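Local coordinates for protein serine-pyruvate aminotransferase (agxt) (Sulfolobus solfataricus, PDB 3ZRP) that probably transfers the amino group of serine to pyruvate, with pyridoxal 5'-phosphate as its cofactor, at residues N24-T29 with P244-I249; A38-G43 with Q251-F256; K79-S84 with K104-S109; P145-I150 with E176-D181; A275-A280 with K374-V379. One frame throughout, in Å; residues are numbered along the deposited sequence.

Contact 1: residues N24-T29 with P244-I249; sequences NNVGFT and PPVHVI
Val246, the first residue of helix 246-262, carries the apolar half of this contact and divides the work between its two methyls. CG1 crosses obliquely over Val26 and meets that residue's own CG1 at 3.7 Å. With this methyl anti to the backbone N of Val246 (chi1 167°), the other, CG2, lies against the main chain of the loop, 3.8 Å from Phe28 N. Next to it, Phe28 CB rests 3.9 Å from Pro244 CD, while the ring is carried off to meet the ring of Tyr240. Phe33 of helix 31-48 packs on Val26, Pro244 and Val246 together. Phe28 N is buried here without a hydrogen-bonding partner.

The polar half works through water, with no direct hydrogen bond between the segments. One water accepts from Val26 N at 3.0 Å and, at the imidazole edge and in its plane, from His247 NE2 at 3.1 Å; NE2 shares its hydrogen between this water and Glu23 O, both bonds weak. Asn25 N donates to Asn24 OD1 at 2.8 Å, and Asn24 ND2 reaches Ile13 O of the second subunit.

Pro245 occupies the helix N-cap position and centres an inverse gamma turn. Since Tyr240 and Thr243 bind pyridoxal 5'-phosphate and the side chain of Phe28 lies about 7 Å from a bound cofactor, the arrangement belongs to the margin of a cofactor pocket beside the dimer interface, as in fold-type I aminotransferases.

Contact 2: residues A38-G43 with Q251-F256; sequences AYSLKG and QLAEAF
With CG anti to its backbone N (chi1 -174°), Tyr39 reaches across to Ala253 and Phe256; Ser40, whose OG turns back beside its own N, keeps a short side chain between the helices. The tyrosine ring passes the phenylalanine side chain in the opposite direction, its CE2 lying 3.8 Å from Phe256 CB and 3.2 Å from Ala253 O. Ser40 OG sits 3.3 Å from Ala253 CA. Its hydrogen bond is made within its own helix, to Ala36 O, and the nearby Ala253 N is too badly angled to be a partner.

Small residues let the axes of these two segments approach to 8.6 Å at 44°. Having no side chain, Gly43 offers bare backbone to the Phe256 ring: its CA stands 3.9 Å from the ring centroid, 16° off the normal, a CH-pi contact over the face. From Ser40, CB touches Leu252 CD2 at 3.9 Å.

A water bonded weakly to both Tyr39 OH and Phe256 O bridges the border of the contact. Without a direct hydrogen bond or salt bridge across the pair, cohesion comes from shape: aromatic carbon against glycine and alanine backbone, with the serine hydroxyl already satisfied inside its helix.

Contact 3: residues K79-S84 with K104-S109; sequences KILVVS and KVLRPS
Val82 and Val105 stand side by side, pointing the same way from two parallel strands, and mark the tightly held part of the contact. Four backbone bonds join the segments around them: Lys104 N to Ile80 O, Val82 N to Lys104 O, Leu106 N to Val82 O and Ser84 N to Leu106 O, all of 2.8 to 2.9 Å. Val82 CB lies 4.1 Å from Val105 CG2, and the other methyl of Val105, CG1, touches Ser84 CB at 3.7 Å. On the reverse face Leu81 crosses Leu106, with CD1 of the first 3.9 Å from CG of the second.

Toward solvent the packing thins to the aliphatic parts of long side chains. Lys104 leans CG on Leu81 CD1 at 4.1 Å. Arg107 meets Ser84 O through CG at 3.6 Å; its guanidinium lies over Val105 CG1 of its own segment, held by salt bridges to Asp90 and Glu93, and Asp90 also binds Ser84 OG.

Strand 102-106 ends the main sheet within this chain, joined to strand 79-83 by a beta-alpha-beta crossover. Helix 87-96 covers the Val82 and Val105 face, helix 116-125 the Leu81 side, and strand 128-134 continues the sheet beyond strand 79-83.

Contact 4: residues P145-I150 with E176-D181; sequences PVKDVI and EEWNVD
Ile150 N bonds to Val146 O at 2.8 Å, a backbone bond within the helix; no hydrogen bond crosses to the loop bearing Trp178, toward which this single turn presents both side chains. Ile150 sends its branches to different targets. CG2, anti to the backbone N, presses on Trp178 O at 3.0 Å, a tight approach, while CD1 reaches Val180 CG2 at 3.5 Å as the two side chains cross at about a right angle.

The indole carries most of the contact. Lys147 crosses it nearly perpendicularly, its CB standing 3.8 Å from the centroid of the five-membered ring and 15° off the normal, so that a CH-pi contact covers one face. Farther out, in the lysine conformer described, CD lies 3.6 Å from Trp178 NE1, and NZ bends back to Asp148 OD1 in a salt bridge that is tentative because the side chain is modelled twice. Val146, likewise in two conformers, approaches the six-membered ring through CG2.

Trp178 lies in a type I turn from Glu176 to Asn179, closed by Asn179 N to Glu176 O at 2.9 Å. Leu133, Ile160 and Val162 of the sheet back the contact. Asp148 itself binds calcium in a crystal structure of this protein, though none is bound to this chain here. The contact joins a helix lying on the sheet of an alpha/beta domain, between parallel strands 128-134 and 157-163 in the chain, to the loop that enters strand 182-186.

Contact 5: residues A275-A280 with K374-V379; sequences ASAIRA and KAVEEV
Helices 264-284 and 372-381 run antiparallel where they touch, at 151° between the directions of the two segments, with axes only 7.7 Å apart. Such a close antiparallel helix pair rests on small residues, and here the principle is plain: Ala277 faces Val376 with their CA atoms 4.7 Å apart, and Ala280 looks onto Ala375.

The two valines supply the bulk that the alanines lack. Val376 uses both branches on one residue: CG2 comes within 3.6 Å of Ala277 O, and CG1, anti to the backbone N (chi1 179°), is 4.1 Å from Ala277 CB. Its outer flank packs on Ala349, Ile350 and Ile353 of helix 346-363, which makes it the meeting point of three helices. One turn later, Val379 straddles the opposing backbone: CG1 lies 3.8 Å from Ala277 CA, with CG2 directed to the neighbouring turn.

Polar groups stay within their own helices. Ser276 OG bonds to Thr272 O, one turn back, and at this border of the contact the serine's CB and carbonyl oxygen approach Val379 loosely. No hydrogen bond crosses the pair, and the cofactor and calcium sites lie away from it; this is plain packing that joins the last helix to its neighbours. Ala375 CB sits 3.6 Å from Ala280 O, and the shortest methyl-to-methyl approach is Ala280 CB to Val379 CG2, at 3.5 Å.

How the contacts relate
Contacts 1 and 2 share helix 246-262; their centres lie 13 Å apart, and their segments alternate along the chain, so that this helix gathers the 24-29 loop and helix 31-48 near the protein's start. Contacts 3 and 4 fall between those distant segments in sequence and follow one another, their centres 17 Å apart around the main seven-stranded sheet. Contact 3 lies at the sheet's edge within this chain, whereas contact 4 packs helix and loop against central strands. Contact 1 brings an early loop beside residues 240-243, next to the cofactor. Contact 5 comes last and stands apart, its centre 30 Å or more from those of all the others, on helices beyond the sheet.

Contact 1: residues N24-T29 with P244-I249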
# COMPACT_ATOMS: atom_id res chain seq x y z
N ASN A 24 -13.26 11.11 9.63
CA ASN A 24 -13.55 9.88 10.37
C ASN A 24 -14.85 9.21 9.90
O ASN A 24 -15.57 9.78 9.07
CB ASN A 24 -13.59 10.15 11.87
CG ASN A 24 -12.97 9.04 12.68
OD1 ASN A 24 -12.97 7.87 12.27
ND2 ASN A 24 -12.42 9.39 13.83
N ASN A 25 -15.12 8.02 10.45
CA ASN A 25 -16.27 7.17 10.08
C ASN A 25 -16.36 6.93 8.56
O ASN A 25 -17.45 6.97 7.97
CB ASN A 25 -17.58 7.73 10.66
CG ASN A 25 -17.39 8.42 12.00
OD1 ASN A 25 -17.67 9.60 12.15
ND2 ASN A 25 -16.88 7.68 12.98
N VAL A 26 -15.21 6.67 7.94
CA VAL A 26 -15.10 6.47 6.50
C VAL A 26 -14.37 5.16 6.23
O VAL A 26 -13.25 4.94 6.71
CB VAL A 26 -14.38 7.66 5.78
CG1 VAL A 26 -14.05 7.33 4.34
CG2 VAL A 26 -15.23 8.94 5.85
N GLY A 27 -15.02 4.29 5.47
CA GLY A 27 -14.44 3.03 5.04
C GLY A 27 -14.58 2.93 3.54
O GLY A 27 -15.11 3.86 2.90
N PHE A 28 -14.15 1.82 2.97
CA PHE A 28 -14.18 1.64 1.51
C PHE A 28 -15.59 1.56 0.88
O PHE A 28 -15.73 1.68 -0.35
CB PHE A 28 -13.34 0.43 1.09
CG PHE A 28 -13.85 -0.87 1.63
CD1 PHE A 28 -13.43 -1.32 2.89
CD2 PHE A 28 -14.75 -1.63 0.91
CE1 PHE A 28 -13.91 -2.52 3.40
CE2 PHE A 28 -15.24 -2.84 1.42
CZ PHE A 28 -14.82 -3.28 2.66
N THR A 29 -16.62 1.36 1.70
CA THR A 29 -18.01 1.33 1.23
C THR A 29 -18.72 2.69 1.33
O THR A 29 -19.74 2.90 0.67
CB THR A 29 -18.86 0.30 2.00
OG1 THR A 29 -18.84 0.60 3.40
CG2 THR A 29 -18.34 -1.11 1.80
N PRO A 244 -8.26 -0.81 0.27
CA PRO A 244 -7.34 0.21 -0.21
C PRO A 244 -6.93 1.20 0.90
O PRO A 244 -7.60 1.24 1.97
CB PRO A 244 -8.19 0.96 -1.28
CG PRO A 244 -9.55 0.88 -0.72
CD PRO A 244 -9.67 -0.46 -0.04
N PRO A 245 -5.89 2.04 0.65
CA PRO A 245 -5.52 2.99 1.67
C PRO A 245 -6.54 4.16 1.69
O PRO A 245 -6.33 5.21 1.04
CB PRO A 245 -4.11 3.44 1.25
CG PRO A 245 -3.64 2.39 0.25
CD PRO A 245 -4.92 2.03 -0.46
N VAL A 246 -7.61 3.97 2.45
CA VAL A 246 -8.82 4.83 2.39
C VAL A 246 -8.48 6.32 2.58
O VAL A 246 -8.83 7.18 1.74
CB VAL A 246 -9.92 4.31 3.38
CG1 VAL A 246 -11.04 5.32 3.59
CG2 VAL A 246 -10.51 2.96 2.90
N HIS A 247 -7.77 6.62 3.67
CA HIS A 247 -7.45 8.01 4.01
C HIS A 247 -6.39 8.63 3.09
O HIS A 247 -6.38 9.84 2.87
CB HIS A 247 -7.11 8.13 5.50
CG HIS A 247 -8.28 7.82 6.40
ND1 HIS A 247 -8.66 6.53 6.72
CD2 HIS A 247 -9.16 8.64 7.02
CE1 HIS A 247 -9.73 6.58 7.50
NE2 HIS A 247 -10.06 7.84 7.69
N VAL A 248 -5.51 7.79 2.55
CA VAL A 248 -4.50 8.26 1.58
C VAL A 248 -5.22 8.71 0.30
O VAL A 248 -4.80 9.66 -0.35
CB VAL A 248 -3.47 7.14 1.28
CG1 VAL A 248 -2.46 7.57 0.23
CG2 VAL A 248 -2.74 6.79 2.55
N ILE A 249 -6.27 8.00 -0.06
CA ILE A 249 -7.07 8.33 -1.26
C ILE A 249 -7.88 9.63 -1.05
O ILE A 249 -8.08 10.41 -2.00
CB ILE A 249 -7.97 7.16 -1.67
CG1 ILE A 249 -7.12 6.03 -2.28
CG2 ILE A 249 -9.00 7.60 -2.74
CD1 ILE A 249 -7.82 4.68 -2.42
O HOH W 1 -12.48 6.71 9.25

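Contact 2: residues A38-G43 with Q251-F256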
# COMPACT_ATOMS: atom_id res chain seq x y z
N ALA A 38 -13.55 8.30 -7.19
CA ALA A 38 -14.02 8.75 -8.51
C ALA A 38 -13.35 10.06 -8.94
O ALA A 38 -12.93 10.22 -10.10
CB ALA A 38 -15.55 8.91 -8.53
N TYR A 39 -13.26 10.99 -8.01
CA TYR A 39 -12.64 12.27 -8.27
C TYR A 39 -11.14 12.14 -8.61
O TYR A 39 -10.63 12.81 -9.51
CB TYR A 39 -12.88 13.24 -7.11
CG TYR A 39 -12.38 14.62 -7.41
CD1 TYR A 39 -13.21 15.57 -8.03
CD2 TYR A 39 -11.06 14.99 -7.11
CE1 TYR A 39 -12.75 16.86 -8.32
CE2 TYR A 39 -10.60 16.27 -7.39
CZ TYR A 39 -11.44 17.20 -8.00
OH TYR A 39 -10.96 18.46 -8.28
N SER A 40 -10.44 11.28 -7.87
CA SER A 40 -9.02 11.05 -8.15
C SER A 40 -8.81 10.39 -9.51
O SER A 40 -7.88 10.75 -10.25
CB SER A 40 -8.37 10.23 -7.02
OG SER A 40 -8.48 10.94 -5.81
N LEU A 41 -9.68 9.44 -9.84
CA LEU A 41 -9.63 8.79 -11.13
C LEU A 41 -9.75 9.83 -12.27
O LEU A 41 -8.97 9.78 -13.23
CB LEU A 41 -10.69 7.69 -11.24
CG LEU A 41 -10.47 6.48 -10.31
CD1 LEU A 41 -11.65 5.57 -10.37
CD2 LEU A 41 -9.18 5.71 -10.66
N LYS A 42 -10.68 10.77 -12.14
CA LYS A 42 -10.82 11.85 -13.14
C LYS A 42 -9.60 12.76 -13.18
O LYS A 42 -9.16 13.17 -14.26
CB LYS A 42 -12.09 12.69 -12.90
CG LYS A 42 -13.34 11.90 -13.11
CD LYS A 42 -14.58 12.72 -12.85
CE LYS A 42 -15.75 11.83 -12.46
NZ LYS A 42 -16.15 10.89 -13.54
N GLY A 43 -9.06 13.04 -11.99
CA GLY A 43 -7.87 13.85 -11.83
C GLY A 43 -6.66 13.25 -12.51
O GLY A 43 -5.85 14.00 -13.06
N GLN A 251 -6.82 12.12 0.85
CA GLN A 251 -5.76 13.12 0.68
C GLN A 251 -5.46 13.35 -0.82
O GLN A 251 -5.35 14.51 -1.26
CB GLN A 251 -4.50 12.72 1.47
CG GLN A 251 -4.71 12.76 2.98
CD GLN A 251 -3.65 12.04 3.81
OE1 GLN A 251 -3.28 10.91 3.51
NE2 GLN A 251 -3.18 12.69 4.87
N LEU A 252 -5.36 12.27 -1.58
CA LEU A 252 -5.13 12.35 -3.04
C LEU A 252 -6.22 13.18 -3.76
O LEU A 252 -5.90 13.95 -4.67
CB LEU A 252 -4.98 10.94 -3.69
CG LEU A 252 -4.70 10.93 -5.22
CD1 LEU A 252 -3.35 11.62 -5.57
CD2 LEU A 252 -4.74 9.52 -5.83
N ALA A 253 -7.49 13.00 -3.39
CA ALA A 253 -8.57 13.75 -4.07
C ALA A 253 -8.44 15.27 -3.86
O ALA A 253 -8.72 16.08 -4.78
CB ALA A 253 -9.94 13.25 -3.60
N GLU A 254 -8.01 15.63 -2.66
CA GLU A 254 -7.75 17.00 -2.30
C GLU A 254 -6.52 17.54 -3.04
O GLU A 254 -6.54 18.69 -3.49
CB GLU A 254 -7.57 17.13 -0.79
CG GLU A 254 -7.29 18.56 -0.26
CD GLU A 254 -8.45 19.57 -0.52
OE1 GLU A 254 -9.54 19.18 -0.99
OE2 GLU A 254 -8.24 20.77 -0.24
N ALA A 255 -5.45 16.75 -3.16
CA ALA A 255 -4.32 17.17 -4.01
C ALA A 255 -4.81 17.46 -5.43
O ALA A 255 -4.47 18.50 -6.02
CB ALA A 255 -3.20 16.12 -4.02
N PHE A 256 -5.62 16.56 -5.99
CA PHE A 256 -6.12 16.80 -7.35
C PHE A 256 -7.01 18.05 -7.45
O PHE A 256 -7.01 18.73 -8.50
CB PHE A 256 -6.86 15.57 -7.90
CG PHE A 256 -5.96 14.53 -8.52
CD1 PHE A 256 -5.09 14.87 -9.56
CD2 PHE A 256 -6.01 13.20 -8.10
CE1 PHE A 256 -4.26 13.91 -10.15
CE2 PHE A 256 -5.20 12.23 -8.69
CZ PHE A 256 -4.32 12.58 -9.71
O HOH W 2 -9.23 17.35 -10.62

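Contact 3: residues K79-S84 with K104-S109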
# COMPACT_ATOMS: atom_id res chain seq x y z
N LYS A 79 8.35 -10.55 -25.29
CA LYS A 79 9.62 -9.84 -25.43
C LYS A 79 9.48 -8.36 -25.07
O LYS A 79 8.61 -7.63 -25.58
CB LYS A 79 10.21 -9.99 -26.83
CG LYS A 79 10.72 -11.41 -27.09
CD LYS A 79 11.11 -11.57 -28.55
CE LYS A 79 12.43 -10.85 -28.87
NZ LYS A 79 12.49 -10.46 -30.31
N ILE A 80 10.35 -7.95 -24.16
CA ILE A 80 10.31 -6.62 -23.56
C ILE A 80 11.64 -5.92 -23.85
O ILE A 80 12.73 -6.47 -23.65
CB ILE A 80 10.13 -6.71 -22.00
CG1 ILE A 80 8.81 -7.40 -21.64
CG2 ILE A 80 10.27 -5.30 -21.34
CD1 ILE A 80 8.71 -7.79 -20.15
N LEU A 81 11.52 -4.67 -24.28
CA LEU A 81 12.65 -3.74 -24.38
C LEU A 81 12.53 -2.62 -23.34
O LEU A 81 11.56 -1.86 -23.32
CB LEU A 81 12.71 -3.12 -25.79
CG LEU A 81 13.89 -2.15 -25.98
CD1 LEU A 81 15.23 -2.87 -26.01
CD2 LEU A 81 13.67 -1.30 -27.24
N VAL A 82 13.51 -2.56 -22.45
CA VAL A 82 13.61 -1.49 -21.44
C VAL A 82 14.65 -0.45 -21.86
O VAL A 82 15.81 -0.77 -22.13
CB VAL A 82 14.05 -2.06 -20.08
CG1 VAL A 82 14.22 -0.91 -19.03
CG2 VAL A 82 13.03 -3.08 -19.61
N VAL A 83 14.21 0.80 -21.89
CA VAL A 83 15.09 1.94 -22.19
C VAL A 83 15.45 2.60 -20.86
O VAL A 83 14.67 3.39 -20.34
CB VAL A 83 14.37 2.93 -23.12
CG1 VAL A 83 15.30 4.09 -23.46
CG2 VAL A 83 13.92 2.20 -24.46
N SER A 84 16.61 2.23 -20.31
CA SER A 84 17.03 2.64 -18.98
C SER A 84 18.17 3.67 -18.92
O SER A 84 19.31 3.40 -19.33
CB SER A 84 17.49 1.42 -18.20
OG SER A 84 18.04 1.84 -16.96
N LYS A 104 15.43 -7.23 -22.89
CA LYS A 104 16.63 -6.55 -23.37
C LYS A 104 16.62 -5.11 -22.86
O LYS A 104 15.58 -4.46 -22.91
CB LYS A 104 16.70 -6.57 -24.90
CG LYS A 104 17.96 -5.88 -25.45
CD LYS A 104 18.31 -6.34 -26.85
CE LYS A 104 19.43 -5.49 -27.46
NZ LYS A 104 20.72 -5.79 -26.79
N VAL A 105 17.77 -4.63 -22.39
CA VAL A 105 17.90 -3.26 -21.88
C VAL A 105 18.87 -2.42 -22.74
O VAL A 105 19.98 -2.85 -23.01
CB VAL A 105 18.36 -3.22 -20.39
CG1 VAL A 105 18.23 -1.80 -19.83
CG2 VAL A 105 17.55 -4.20 -19.52
N LEU A 106 18.43 -1.24 -23.19
CA LEU A 106 19.32 -0.23 -23.78
C LEU A 106 19.73 0.78 -22.70
O LEU A 106 18.86 1.29 -21.97
CB LEU A 106 18.62 0.52 -24.92
CG LEU A 106 18.16 -0.27 -26.15
CD1 LEU A 106 17.36 0.63 -27.10
CD2 LEU A 106 19.37 -0.91 -26.85
N ARG A 107 21.03 1.05 -22.57
CA ARG A 107 21.50 2.08 -21.64
C ARG A 107 22.43 3.09 -22.34
O ARG A 107 23.12 2.70 -23.32
CB ARG A 107 22.29 1.41 -20.50
CG ARG A 107 21.44 0.53 -19.61
CD ARG A 107 22.25 -0.06 -18.47
NE ARG A 107 21.38 -0.81 -17.57
CZ ARG A 107 21.08 -2.10 -17.69
NH1 ARG A 107 21.57 -2.83 -18.70
NH2 ARG A 107 20.28 -2.67 -16.79
N PRO A 108 22.49 4.36 -21.85
CA PRO A 108 23.45 5.35 -22.38
C PRO A 108 24.69 5.48 -21.49
O PRO A 108 24.80 4.72 -20.51
CB PRO A 108 22.65 6.65 -22.32
CG PRO A 108 21.77 6.48 -21.05
CD PRO A 108 21.57 4.97 -20.85
N SER A 109 25.61 6.40 -21.82
CA SER A 109 26.74 6.72 -20.93
C SER A 109 26.19 7.33 -19.65
O SER A 109 25.09 7.88 -19.68
CB SER A 109 27.71 7.69 -21.62
OG SER A 109 27.94 7.29 -22.96

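Contact 4: residues P145-I150 with E176-D181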
# COMPACT_ATOMS: atom_id res chain seq x y z
N PRO A 145 13.12 12.19 -23.88
CA PRO A 145 12.14 12.78 -24.81
C PRO A 145 11.13 11.75 -25.31
O PRO A 145 11.21 11.26 -26.44
CB PRO A 145 13.01 13.30 -25.97
CG PRO A 145 14.24 12.46 -25.94
CD PRO A 145 14.46 12.06 -24.48
N VAL A 146 10.14 11.52 -24.46
CA VAL A 146 9.19 10.44 -24.67
C VAL A 146 8.36 10.62 -25.92
O VAL A 146 8.21 9.64 -26.67
CB VAL A 146 8.34 10.14 -23.38
CG1 VAL A 146 9.26 9.55 -22.29
CG2 VAL A 146 7.64 11.37 -22.87
N LYS A 147 7.85 11.83 -26.18
CA LYS A 147 7.10 12.09 -27.40
C LYS A 147 7.92 11.68 -28.62
O LYS A 147 7.45 10.91 -29.45
CB LYS A 147 6.65 13.54 -27.49
CG LYS A 147 5.89 13.90 -28.77
CD LYS A 147 5.59 15.39 -28.85
CE LYS A 147 6.83 16.28 -28.69
NZ LYS A 147 7.77 16.22 -29.84
N ASP A 148 9.16 12.18 -28.70
CA ASP A 148 10.06 11.86 -29.83
C ASP A 148 10.37 10.36 -29.96
O ASP A 148 10.38 9.83 -31.08
CB ASP A 148 11.36 12.64 -29.71
CG ASP A 148 11.17 14.14 -29.88
OD1 ASP A 148 10.08 14.60 -30.30
OD2 ASP A 148 12.13 14.87 -29.59
N VAL A 149 10.63 9.69 -28.84
CA VAL A 149 10.83 8.23 -28.85
C VAL A 149 9.59 7.50 -29.38
O VAL A 149 9.70 6.63 -30.26
CB VAL A 149 11.20 7.66 -27.45
CG1 VAL A 149 11.25 6.14 -27.49
CG2 VAL A 149 12.51 8.23 -26.98
N ILE A 150 8.42 7.85 -28.87
CA ILE A 150 7.19 7.16 -29.24
C ILE A 150 6.81 7.42 -30.72
O ILE A 150 6.35 6.52 -31.42
CB ILE A 150 6.04 7.53 -28.28
CG1 ILE A 150 6.33 6.91 -26.90
CG2 ILE A 150 4.68 7.05 -28.81
CD1 ILE A 150 5.36 7.36 -25.83
N GLU A 176 -2.78 10.29 -24.18
CA GLU A 176 -3.60 9.92 -25.34
C GLU A 176 -2.98 10.39 -26.67
O GLU A 176 -2.86 9.61 -27.63
CB GLU A 176 -5.03 10.43 -25.20
CG GLU A 176 -5.86 10.32 -26.48
CD GLU A 176 -7.36 10.32 -26.26
OE1 GLU A 176 -7.85 10.69 -25.17
OE2 GLU A 176 -8.07 9.96 -27.22
N GLU A 177 -2.59 11.66 -26.72
CA GLU A 177 -2.01 12.24 -27.93
C GLU A 177 -0.73 11.53 -28.36
O GLU A 177 -0.53 11.29 -29.55
CB GLU A 177 -1.77 13.73 -27.75
CG GLU A 177 -1.54 14.47 -29.06
CD GLU A 177 -0.98 15.86 -28.84
OE1 GLU A 177 -1.65 16.68 -28.17
OE2 GLU A 177 0.14 16.13 -29.34
N TRP A 178 0.11 11.16 -27.40
CA TRP A 178 1.33 10.42 -27.70
C TRP A 178 1.09 8.92 -27.89
O TRP A 178 2.00 8.21 -28.31
CB TRP A 178 2.41 10.63 -26.64
CG TRP A 178 2.78 12.05 -26.36
CD1 TRP A 178 2.60 13.14 -27.19
CD2 TRP A 178 3.45 12.54 -25.19
NE1 TRP A 178 3.07 14.28 -26.58
CE2 TRP A 178 3.60 13.95 -25.35
CE3 TRP A 178 3.91 11.94 -24.01
CZ2 TRP A 178 4.22 14.76 -24.40
CZ3 TRP A 178 4.52 12.75 -23.04
CH2 TRP A 178 4.67 14.15 -23.24
N ASN A 179 -0.14 8.47 -27.63
CA ASN A 179 -0.55 7.07 -27.78
C ASN A 179 0.28 6.14 -26.86
O ASN A 179 0.94 5.23 -27.32
CB ASN A 179 -0.49 6.63 -29.26
CG ASN A 179 -1.43 5.46 -29.60
OD1 ASN A 179 -2.06 4.84 -28.73
ND2 ASN A 179 -1.51 5.15 -30.90
N VAL A 180 0.25 6.42 -25.55
CA VAL A 180 0.91 5.57 -24.54
C VAL A 180 -0.13 4.57 -24.07
O VAL A 180 -1.32 4.89 -23.95
CB VAL A 180 1.43 6.41 -23.34
CG1 VAL A 180 2.06 5.50 -22.21
CG2 VAL A 180 2.44 7.43 -23.82
N ASP A 181 0.31 3.34 -23.80
CA ASP A 181 -0.62 2.30 -23.34
C ASP A 181 -0.78 2.21 -21.84
O ASP A 181 -1.88 1.89 -21.36
CB ASP A 181 -0.25 0.97 -23.96
CG ASP A 181 -0.37 1.02 -25.47
OD1 ASP A 181 -1.51 1.20 -25.94
OD2 ASP A 181 0.68 0.94 -26.14

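Contact 5: residues A275-A280 with K374-V379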
# COMPACT_ATOMS: atom_id res chain seq x y z
N ALA A 275 12.71 25.35 -11.89
CA ALA A 275 13.89 24.53 -12.24
C ALA A 275 14.97 25.33 -13.00
O ALA A 275 16.14 25.23 -12.67
CB ALA A 275 13.46 23.28 -13.04
N SER A 276 14.55 26.11 -14.00
CA SER A 276 15.48 26.95 -14.76
C SER A 276 16.18 27.95 -13.83
O SER A 276 17.38 28.20 -13.98
CB SER A 276 14.75 27.71 -15.87
OG SER A 276 14.17 26.85 -16.83
N ALA A 277 15.43 28.50 -12.87
CA ALA A 277 15.99 29.45 -11.89
C ALA A 277 17.05 28.81 -11.03
O ALA A 277 18.12 29.39 -10.84
CB ALA A 277 14.89 30.12 -11.00
N ILE A 278 16.77 27.60 -10.51
CA ILE A 278 17.74 26.88 -9.67
C ILE A 278 18.98 26.54 -10.49
O ILE A 278 20.11 26.69 -10.01
CB ILE A 278 17.13 25.57 -9.02
CG1 ILE A 278 16.16 25.94 -7.89
CG2 ILE A 278 18.23 24.63 -8.49
CD1 ILE A 278 15.19 24.82 -7.48
N ARG A 279 18.77 26.08 -11.72
CA ARG A 279 19.90 25.72 -12.60
C ARG A 279 20.79 26.93 -12.90
O ARG A 279 22.02 26.82 -12.84
CB ARG A 279 19.39 25.09 -13.91
CG ARG A 279 18.95 23.63 -13.72
CD ARG A 279 18.87 22.88 -15.04
NE ARG A 279 17.83 23.47 -15.88
CZ ARG A 279 16.57 23.08 -15.91
NH1 ARG A 279 16.16 22.05 -15.13
NH2 ARG A 279 15.73 23.72 -16.72
N ALA A 280 20.15 28.07 -13.19
CA ALA A 280 20.85 29.35 -13.39
C ALA A 280 21.73 29.67 -12.20
O ALA A 280 22.90 30.05 -12.36
CB ALA A 280 19.84 30.47 -13.63
N LYS A 374 21.48 36.16 -7.13
CA LYS A 374 21.16 37.11 -8.20
C LYS A 374 20.79 36.40 -9.51
O LYS A 374 19.83 36.78 -10.18
CB LYS A 374 22.25 38.18 -8.43
CG LYS A 374 23.70 37.75 -8.18
CD LYS A 374 24.68 38.93 -8.33
CE LYS A 374 24.64 39.89 -7.13
NZ LYS A 374 25.35 41.16 -7.41
N ALA A 375 21.54 35.35 -9.84
CA ALA A 375 21.23 34.53 -11.01
C ALA A 375 19.80 33.98 -10.93
O ALA A 375 19.04 34.07 -11.90
CB ALA A 375 22.24 33.39 -11.16
N VAL A 376 19.45 33.43 -9.77
CA VAL A 376 18.07 32.97 -9.49
C VAL A 376 17.07 34.12 -9.62
O VAL A 376 16.06 33.98 -10.32
CB VAL A 376 17.96 32.34 -8.04
CG1 VAL A 376 16.54 31.89 -7.75
CG2 VAL A 376 18.93 31.17 -7.87
N GLU A 377 17.34 35.23 -8.95
CA GLU A 377 16.44 36.40 -8.99
C GLU A 377 16.24 36.86 -10.43
O GLU A 377 15.12 37.18 -10.83
CB GLU A 377 16.99 37.56 -8.15
CG GLU A 377 17.22 37.29 -6.67
CD GLU A 377 16.19 37.95 -5.77
OE1 GLU A 377 15.05 38.22 -6.24
OE2 GLU A 377 16.53 38.19 -4.59
N GLU A 378 17.32 36.86 -11.21
CA GLU A 378 17.24 37.29 -12.61
C GLU A 378 16.22 36.48 -13.40
O GLU A 378 15.40 37.05 -14.12
CB GLU A 378 18.61 37.21 -13.30
CG GLU A 378 18.92 38.45 -14.11
CD GLU A 378 19.86 38.19 -15.28
OE1 GLU A 378 20.95 37.61 -15.07
OE2 GLU A 378 19.48 38.56 -16.41
N VAL A 379 16.26 35.15 -13.26
CA VAL A 379 15.30 34.28 -13.96
C VAL A 379 13.86 34.55 -13.51
O VAL A 379 12.96 34.66 -14.35
CB VAL A 379 15.63 32.76 -13.81
CG1 VAL A 379 14.53 31.91 -14.46
CG2 VAL A 379 17.00 32.44 -14.41